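PDB 4GOT: methionine-binding lipoprotein MetQ from Bacillus subtilis subsp. subtilis, which binds methionine and probably hands it to the membrane permease of the MetNPQ ABC transporter, and also takes part in methionine sulfoxide transport. Local coordinates for residues Glu87-Leu99 with Glu116-Leu129. Sequence-based numbering, arbitrary orientation.
Sequences EPFGIYSKTYKSL and EQGRMLAMLENAGL. With MSE (selenomethionine), chain B.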
loop_
_atom_site.group_PDB
_atom_site.type_symbol
_atom_site.label_atom_id
_atom_site.label_comp_id
_atom_site.label_asym_id
_atom_site.label_seq_id
_atom_site.Cartn_x
_atom_site.Cartn_y
_atom_site.Cartn_z
ATOM N N GLU A 87 2.057 5.504 -2.402
ATOM C CA GLU A 87 3.133 5.320 -1.412
ATOM C C GLU A 87 4.326 4.601 -2.079
ATOM O O GLU A 87 4.375 3.387 -2.094
ATOM C CB GLU A 87 2.640 4.446 -0.247
ATOM C CG GLU A 87 1.588 5.073 0.624
ATOM C CD GLU A 87 0.962 4.073 1.598
ATOM O OE1 GLU A 87 1.613 3.084 2.017
ATOM O OE2 GLU A 87 -0.218 4.287 1.930
ATOM N N PRO A 88 5.279 5.345 -2.671
ATOM C CA PRO A 88 6.453 4.633 -3.200
ATOM C C PRO A 88 7.137 3.711 -2.146
ATOM O O PRO A 88 7.488 4.144 -1.032
ATOM C CB PRO A 88 7.352 5.771 -3.666
ATOM C CG PRO A 88 6.388 6.830 -4.062
ATOM C CD PRO A 88 5.305 6.771 -3.020
ATOM N N PHE A 89 7.223 2.421 -2.521
ATOM C CA PHE A 89 7.780 1.331 -1.733
ATOM C C PHE A 89 9.250 1.598 -1.349
ATOM O O PHE A 89 10.037 2.205 -2.122
ATOM C CB PHE A 89 7.726 0.063 -2.609
ATOM C CG PHE A 89 7.402 -1.221 -1.885
ATOM C CD1 PHE A 89 7.054 -1.272 -0.554
ATOM C CD2 PHE A 89 7.353 -2.386 -2.619
ATOM C CE1 PHE A 89 6.735 -2.463 0.065
ATOM C CE2 PHE A 89 6.999 -3.590 -2.006
ATOM C CZ PHE A 89 6.692 -3.628 -0.649
ATOM N N GLY A 90 9.601 1.148 -0.154
ATOM C CA GLY A 90 10.957 1.278 0.369
ATOM C C GLY A 90 11.642 -0.047 0.729
ATOM O O GLY A 90 10.981 -1.048 1.175
ATOM N N ILE A 91 12.967 -0.031 0.531
ATOM C CA ILE A 91 13.886 -1.026 1.057
ATOM C C ILE A 91 14.785 -0.397 2.122
ATOM O O ILE A 91 15.282 0.730 1.950
ATOM C CB ILE A 91 14.802 -1.632 -0.019
ATOM C CG1 ILE A 91 13.950 -2.175 -1.191
ATOM C CG2 ILE A 91 15.678 -2.707 0.646
ATOM C CD1 ILE A 91 14.721 -2.423 -2.480
ATOM N N TYR A 92 14.961 -1.141 3.221
ATOM C CA TYR A 92 15.593 -0.666 4.440
ATOM C C TYR A 92 16.689 -1.671 4.851
ATOM O O TYR A 92 16.561 -2.880 4.607
ATOM C CB TYR A 92 14.546 -0.594 5.550
ATOM C CG TYR A 92 13.490 0.475 5.335
ATOM C CD1 TYR A 92 12.407 0.253 4.472
ATOM C CD2 TYR A 92 13.566 1.698 6.001
ATOM C CE1 TYR A 92 11.444 1.216 4.266
ATOM C CE2 TYR A 92 12.600 2.667 5.803
ATOM C CZ TYR A 92 11.536 2.422 4.933
ATOM O OH TYR A 92 10.558 3.375 4.717
ATOM N N SER A 93 17.767 -1.170 5.446
ATOM C CA SER A 93 18.811 -2.015 6.032
ATOM C C SER A 93 19.479 -1.277 7.177
ATOM O O SER A 93 19.795 -0.115 7.002
ATOM C CB SER A 93 19.887 -2.344 4.990
ATOM O OG SER A 93 20.814 -3.271 5.524
ATOM N N LYS A 94 19.738 -1.946 8.319
ATOM C CA LYS A 94 20.589 -1.342 9.370
ATOM C C LYS A 94 22.071 -1.534 9.085
ATOM O O LYS A 94 22.905 -0.920 9.720
ATOM C CB LYS A 94 20.297 -1.965 10.747
ATOM C CG LYS A 94 18.861 -1.856 11.204
ATOM C CD LYS A 94 18.581 -0.563 11.936
ATOM C CE LYS A 94 17.570 -0.789 13.053
ATOM N NZ LYS A 94 18.095 -1.647 14.171
ATOM N N THR A 95 22.388 -2.408 8.126
ATOM C CA THR A 95 23.732 -2.985 7.979
ATOM C C THR A 95 24.403 -2.575 6.648
ATOM O O THR A 95 25.598 -2.432 6.613
ATOM C CB THR A 95 23.691 -4.540 8.158
ATOM O OG1 THR A 95 22.694 -5.110 7.314
ATOM C CG2 THR A 95 23.317 -4.933 9.607
ATOM N N TYR A 96 23.634 -2.356 5.579
ATOM C CA TYR A 96 24.192 -1.870 4.316
ATOM C C TYR A 96 23.557 -0.546 3.869
ATOM O O TYR A 96 22.366 -0.296 4.062
ATOM C CB TYR A 96 23.975 -2.921 3.230
ATOM C CG TYR A 96 24.730 -4.189 3.484
ATOM C CD1 TYR A 96 26.064 -4.330 3.062
ATOM C CD2 TYR A 96 24.139 -5.245 4.166
ATOM C CE1 TYR A 96 26.766 -5.495 3.300
ATOM C CE2 TYR A 96 24.837 -6.422 4.415
ATOM C CZ TYR A 96 26.149 -6.535 3.976
ATOM O OH TYR A 96 26.829 -7.687 4.209
ATOM N N LYS A 97 24.358 0.257 3.191
ATOM C CA LYS A 97 24.011 1.629 2.828
ATOM C C LYS A 97 23.270 1.710 1.493
ATOM O O LYS A 97 22.524 2.657 1.234
ATOM C CB LYS A 97 25.298 2.471 2.767
ATOM C CG LYS A 97 25.106 3.920 3.176
ATOM C CD LYS A 97 24.699 4.068 4.640
ATOM C CE LYS A 97 24.485 5.546 4.983
ATOM N NZ LYS A 97 23.977 5.744 6.373
ATOM N N SER A 98 23.470 0.707 0.650
ATOM C CA SER A 98 22.788 0.641 -0.637
ATOM C C SER A 98 22.756 -0.791 -1.184
ATOM O O SER A 98 23.464 -1.662 -0.713
ATOM C CB SER A 98 23.471 1.584 -1.646
ATOM O OG SER A 98 24.722 1.096 -1.922
ATOM N N LEU A 99 21.926 -1.037 -2.187
ATOM C CA LEU A 99 21.788 -2.399 -2.710
ATOM C C LEU A 99 23.068 -2.865 -3.446
ATOM O O LEU A 99 23.377 -4.064 -3.452
ATOM C CB LEU A 99 20.536 -2.535 -3.624
ATOM C CG LEU A 99 19.107 -2.335 -3.127
ATOM C CD1 LEU A 99 18.182 -2.219 -4.349
ATOM C CD2 LEU A 99 18.668 -3.457 -2.160
ATOM N N GLU A 116 1.972 -8.157 -4.244
ATOM C CA GLU A 116 3.114 -7.251 -4.366
ATOM C C GLU A 116 4.434 -7.951 -4.702
ATOM O O GLU A 116 5.474 -7.330 -4.637
ATOM C CB GLU A 116 3.283 -6.436 -3.086
ATOM C CG GLU A 116 2.173 -5.409 -2.913
ATOM C CD GLU A 116 2.568 -4.267 -2.002
ATOM O OE1 GLU A 116 3.263 -4.546 -0.988
ATOM O OE2 GLU A 116 2.183 -3.097 -2.314
ATOM N N GLN A 117 4.404 -9.238 -5.067
ATOM C CA GLN A 117 5.652 -9.937 -5.348
ATOM C C GLN A 117 6.385 -9.318 -6.537
ATOM O O GLN A 117 7.609 -9.207 -6.499
ATOM C CB GLN A 117 5.418 -11.424 -5.605
ATOM C CG GLN A 117 4.864 -12.186 -4.382
ATOM C CD GLN A 117 5.777 -12.159 -3.165
ATOM O OE1 GLN A 117 5.450 -11.533 -2.117
ATOM N NE2 GLN A 117 6.939 -12.804 -3.290
ATOM N N GLY A 118 5.657 -8.937 -7.581
ATOM C CA GLY A 118 6.261 -8.277 -8.747
ATOM C C GLY A 118 6.768 -6.861 -8.432
ATOM O O GLY A 118 7.803 -6.420 -8.951
ATOM N N ARG A 119 6.062 -6.154 -7.549
ATOM C CA ARG A 119 6.452 -4.779 -7.143
ATOM C C ARG A 119 7.850 -4.778 -6.468
ATOM O O ARG A 119 8.701 -3.981 -6.778
ATOM C CB ARG A 119 5.406 -4.214 -6.179
ATOM C CG ARG A 119 5.558 -2.743 -5.859
ATOM C CD ARG A 119 4.514 -2.268 -4.857
ATOM N NE ARG A 119 4.602 -0.821 -4.735
ATOM C CZ ARG A 119 3.925 -0.088 -3.852
ATOM N NH1 ARG A 119 3.079 -0.633 -2.976
ATOM N NH2 ARG A 119 4.116 1.230 -3.851
HETATM N N MSE A 120 8.034 -5.674 -5.505
HETATM C CA MSE A 120 9.330 -5.921 -4.850
HETATM C C MSE A 120 10.447 -6.353 -5.791
HETATM O O MSE A 120 11.528 -5.742 -5.824
HETATM C CB MSE A 120 9.133 -6.986 -3.751
HETATM C CG MSE A 120 8.204 -6.500 -2.687
HETATM SE SE MSE A 120 7.777 -7.864 -1.401
HETATM C CE MSE A 120 5.964 -8.480 -1.775
ATOM N N LEU A 121 10.193 -7.372 -6.605
ATOM C CA LEU A 121 11.216 -7.857 -7.513
ATOM C C LEU A 121 11.633 -6.809 -8.563
ATOM O O LEU A 121 12.789 -6.811 -9.011
ATOM C CB LEU A 121 10.770 -9.177 -8.194
ATOM C CG LEU A 121 10.518 -10.328 -7.210
ATOM C CD1 LEU A 121 10.118 -11.557 -8.006
ATOM C CD2 LEU A 121 11.695 -10.604 -6.260
ATOM N N ALA A 122 10.706 -5.917 -8.921
ATOM C CA ALA A 122 10.946 -4.914 -9.970
ATOM C C ALA A 122 11.961 -3.899 -9.453
ATOM O O ALA A 122 12.772 -3.398 -10.224
ATOM C CB ALA A 122 9.655 -4.216 -10.391
HETATM N N MSE A 123 11.912 -3.613 -8.154
HETATM C CA MSE A 123 12.915 -2.747 -7.520
HETATM C C MSE A 123 14.308 -3.350 -7.545
HETATM O O MSE A 123 15.273 -2.635 -7.740
HETATM C CB MSE A 123 12.548 -2.445 -6.065
HETATM C CG MSE A 123 11.398 -1.477 -5.975
HETATM SE SE MSE A 123 11.010 -0.974 -4.167
HETATM C CE MSE A 123 12.468 0.329 -3.931
ATOM N N LEU A 124 14.402 -4.659 -7.317
ATOM C CA LEU A 124 15.668 -5.349 -7.397
ATOM C C LEU A 124 16.149 -5.407 -8.853
ATOM O O LEU A 124 17.330 -5.320 -9.087
ATOM C CB LEU A 124 15.612 -6.741 -6.822
ATOM C CG LEU A 124 15.111 -6.886 -5.363
ATOM C CD1 LEU A 124 15.241 -8.333 -4.886
ATOM C CD2 LEU A 124 15.882 -5.939 -4.447
ATOM N N GLU A 125 15.245 -5.550 -9.819
ATOM C CA GLU A 125 15.670 -5.639 -11.218
ATOM C C GLU A 125 16.174 -4.263 -11.689
ATOM O O GLU A 125 17.186 -4.163 -12.386
ATOM C CB GLU A 125 14.538 -6.174 -12.111
ATOM C CG GLU A 125 14.930 -6.269 -13.593
ATOM C CD GLU A 125 13.838 -6.866 -14.481
ATOM O OE1 GLU A 125 12.649 -6.455 -14.345
ATOM O OE2 GLU A 125 14.179 -7.741 -15.313
ATOM N N ASN A 126 15.450 -3.216 -11.302
ATOM C CA ASN A 126 15.840 -1.834 -11.570
ATOM C C ASN A 126 17.199 -1.473 -10.928
ATOM O O ASN A 126 17.963 -0.703 -11.521
ATOM C CB ASN A 126 14.748 -0.867 -11.070
ATOM C CG ASN A 126 15.180 0.596 -11.172
ATOM O OD1 ASN A 126 15.120 1.187 -12.247
ATOM N ND2 ASN A 126 15.653 1.173 -10.063
ATOM N N ALA A 127 17.481 -2.016 -9.729
ATOM C CA ALA A 127 18.819 -1.882 -9.059
ATOM C C ALA A 127 19.954 -2.680 -9.731
ATOM O O ALA A 127 21.122 -2.493 -9.391
ATOM C CB ALA A 127 18.742 -2.244 -7.562
ATOM N N GLY A 128 19.613 -3.530 -10.705
ATOM C CA GLY A 128 20.580 -4.380 -11.414
ATOM C C GLY A 128 20.998 -5.649 -10.665
ATOM O O GLY A 128 21.958 -6.286 -11.034
ATOM N N LEU A 129 20.278 -6.037 -9.613
ATOM C CA LEU A 129 20.628 -7.243 -8.867
ATOM C C LEU A 129 20.098 -8.529 -9.513
ATOM O O LEU A 129 20.739 -9.547 -9.370
ATOM C CB LEU A 129 20.105 -7.170 -7.432
ATOM C CG LEU A 129 20.564 -6.014 -6.542
ATOM C CD1 LEU A 129 19.933 -6.189 -5.172
ATOM C CD2 LEU A 129 22.073 -5.964 -6.451
HETATM N N MSE B 300 -0.525 1.171 1.611
HETATM C CA MSE B 300 0.202 0.010 1.016
HETATM C C MSE B 300 1.151 0.423 -0.158
HETATM O O MSE B 300 0.682 1.118 -1.019
HETATM O OXT MSE B 300 2.344 0.062 -0.317
HETATM C CB MSE B 300 -0.834 -0.990 0.480
HETATM C CG MSE B 300 -0.307 -2.342 0.116
HETATM SE SE MSE B 300 -1.661 -3.489 -0.763
HETATM C CE MSE B 300 -2.747 -4.008 0.953
HETATM O O HOH W 1 1.364 2.836 -3.188
#
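Arg119 reaches from the first turn of helix 117-126 across Phe89 to the bound selenomethionine. Its chain leaves CB with CG anti to the backbone N (chi1 -171°) and stays extended to NE, a course that lays the methylenes along the phenyl ring: CG lies 3.7 Å and CD 3.6 Å from Phe89 CD2. NE passes close to Phe89 CB, and the guanidinium then stacks on the ring, offset, with the planes 28° apart. At the tip the two amino groups part. NH1 donates to the ligand carboxylate at OXT (2.8 Å) and, within the guanidinium plane, forms a salt bridge to Glu116 OE2 at 2.7 Å; NH2 makes a weak bond to Glu87 O and a salt bridge to Glu197. This is the ligand cleft of a two-domain periplasmic-binding-protein fold, where Glu87 OE1 accepts from the ligand amino group (2.9 Å) while its OE2 bonds His85. A leucine in place of Arg119 would probably leave the ligand carboxylate and Glu116 without their cationic partner. Farther along the helix, Met123 SE packs 3.8 Å from Phe89 CB, its CE meets Ile91 CD1 tip to tip, and Leu99 CD1 presses tightly on Ala127 CB at 3.3 Å.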